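Local coordinates for protein cation antiporter (Dietzia sp. DQ12-45-1b, PDB 7D3U) that forms the E subunit of the membrane-bound Mrp complex, which is thought to exchange sodium ions for protons, at residues L71-H76 and E85-G90. Residues are numbered along the deposited sequence; the frame is centred on the assembly and turned at random.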
loop_
_atom_site.group_PDB
_atom_site.type_symbol
_atom_site.label_atom_id
_atom_site.label_comp_id
_atom_site.label_asym_id
_atom_site.label_seq_id
_atom_site.Cartn_x
_atom_site.Cartn_y
_atom_site.Cartn_z
ATOM N N LEU F 71 -0.412 46.293 34.573
ATOM C CA LEU F 71 0.005 45.449 33.463
ATOM C C LEU F 71 0.353 46.347 32.289
ATOM O O LEU F 71 -0.381 47.292 31.995
ATOM C CB LEU F 71 -1.095 44.459 33.066
ATOM C CG LEU F 71 -1.080 43.930 31.632
ATOM C CD1 LEU F 71 0.068 42.960 31.424
ATOM C CD2 LEU F 71 -2.405 43.273 31.307
ATOM N N THR F 72 1.464 46.050 31.624
ATOM C CA THR F 72 1.930 46.837 30.490
ATOM C C THR F 72 1.534 46.137 29.198
ATOM O O THR F 72 2.011 45.035 28.915
ATOM C CB THR F 72 3.441 47.034 30.536
ATOM O OG1 THR F 72 3.803 47.686 31.757
ATOM C CG2 THR F 72 3.888 47.885 29.366
ATOM N N LEU F 73 0.672 46.781 28.415
ATOM C CA LEU F 73 0.198 46.164 27.183
ATOM C C LEU F 73 1.268 46.196 26.099
ATOM O O LEU F 73 1.584 45.164 25.499
ATOM C CB LEU F 73 -1.079 46.856 26.708
ATOM C CG LEU F 73 -2.384 46.167 27.105
ATOM C CD1 LEU F 73 -2.506 46.083 28.610
ATOM C CD2 LEU F 73 -3.566 46.906 26.527
ATOM N N GLY F 74 1.838 47.367 25.837
ATOM C CA GLY F 74 2.854 47.469 24.810
ATOM C C GLY F 74 3.666 48.733 24.976
ATOM O O GLY F 74 3.436 49.536 25.882
ATOM N N ALA F 75 4.637 48.896 24.082
ATOM C CA ALA F 75 5.540 50.033 24.120
ATOM C C ALA F 75 5.748 50.571 22.713
ATOM O O ALA F 75 5.756 49.818 21.736
ATOM C CB ALA F 75 6.891 49.661 24.740
ATOM N N HIS F 76 5.921 51.886 22.629
ATOM C CA HIS F 76 6.187 52.600 21.390
ATOM C C HIS F 76 6.526 54.037 21.745
ATOM O O HIS F 76 6.091 54.544 22.782
ATOM C CB HIS F 76 4.988 52.564 20.437
ATOM C CG HIS F 76 4.202 53.837 20.414
ATOM N ND1 HIS F 76 3.463 54.276 21.491
ATOM C CD2 HIS F 76 4.046 54.770 19.445
ATOM C CE1 HIS F 76 2.881 55.422 21.185
ATOM N NE2 HIS F 76 3.219 55.744 19.949
ATOM N N GLU F 85 7.395 55.342 25.240
ATOM C CA GLU F 85 6.080 55.384 25.857
ATOM C C GLU F 85 5.569 53.964 26.049
ATOM O O GLU F 85 5.862 53.071 25.252
ATOM C CB GLU F 85 5.085 56.172 25.000
ATOM C CG GLU F 85 4.949 57.633 25.373
ATOM C CD GLU F 85 3.676 58.248 24.829
ATOM O OE1 GLU F 85 2.854 57.501 24.258
ATOM O OE2 GLU F 85 3.494 59.475 24.973
ATOM N N ILE F 86 4.808 53.754 27.119
ATOM C CA ILE F 86 4.201 52.457 27.372
ATOM C C ILE F 86 2.701 52.639 27.552
ATOM O O ILE F 86 2.206 53.738 27.801
ATOM C CB ILE F 86 4.813 51.747 28.596
ATOM C CG1 ILE F 86 4.731 52.636 29.833
ATOM C CG2 ILE F 86 6.251 51.352 28.317
ATOM C CD1 ILE F 86 5.481 52.082 31.017
ATOM N N VAL F 87 1.978 51.535 27.406
ATOM C CA VAL F 87 0.534 51.499 27.598
ATOM C C VAL F 87 0.267 50.589 28.784
ATOM O O VAL F 87 0.405 49.363 28.677
ATOM C CB VAL F 87 -0.202 51.008 26.348
ATOM C CG1 VAL F 87 -1.690 50.902 26.622
ATOM C CG2 VAL F 87 0.066 51.940 25.184
ATOM N N VAL F 88 -0.113 51.178 29.913
ATOM C CA VAL F 88 -0.273 50.455 31.167
ATOM C C VAL F 88 -1.753 50.344 31.488
ATOM O O VAL F 88 -2.489 51.336 31.425
ATOM C CB VAL F 88 0.484 51.148 32.310
ATOM C CG1 VAL F 88 0.411 50.314 33.568
ATOM C CG2 VAL F 88 1.925 51.376 31.908
ATOM N N HIS F 89 -2.187 49.139 31.839
ATOM C CA HIS F 89 -3.545 48.877 32.285
ATOM C C HIS F 89 -3.522 48.668 33.791
ATOM O O HIS F 89 -2.685 47.915 34.299
ATOM C CB HIS F 89 -4.117 47.648 31.578
ATOM C CG HIS F 89 -5.426 47.186 32.128
ATOM N ND1 HIS F 89 -5.522 46.319 33.194
ATOM C CD2 HIS F 89 -6.697 47.459 31.751
ATOM C CE1 HIS F 89 -6.795 46.084 33.454
ATOM N NE2 HIS F 89 -7.528 46.762 32.591
ATOM N N GLY F 90 -4.425 49.323 34.498
ATOM C CA GLY F 90 -4.403 49.315 35.952
ATOM C C GLY F 90 -5.746 48.978 36.558
ATOM O O GLY F 90 -6.774 49.523 36.162
#
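The side chains of His76 and Glu85 run alongside each other in the same direction. The imidazole and carboxylate planes stand 82° apart, nearly perpendicular. CE1 of His76 is 3.7 Å from OE1 of Glu85, which approaches the ring obliquely. Arg46 on the neighbouring strand makes a long, weak ion pair with that carboxylate. At the far end the His89 ring swings away from 71-76, with CG anti to the backbone N (chi1 171°), and packs edge-to-face with Phe44. CB of His89 stays behind, 3.7 Å from CD1 of Leu73. Leu71, Leu73, Val87 and His89 also pack against the separate chain of antiporter subunit G.

On the other face, CG2 of Thr72 touches CB of Ile86 at 4.0 Å, and CB of Ala75 meets CG2 of Ile86 at the same distance. Ile64 of helix 54-66 lies against Thr72, Ile86 and Val88.

Backbone bonds join the strands. Leu73 N donates to Val87 O (2.6 Å), but Val87 N donates to Gly74 O (2.9 Å). Leu73 and Gly74 thus both sit opposite Val87, and Leu73 has a helix-like psi of -52°. This is a beta bulge in an antiparallel hairpin, whose strand 85-90 is the central one of this chain's three-stranded antiparallel sheet, backed by helix 54-66.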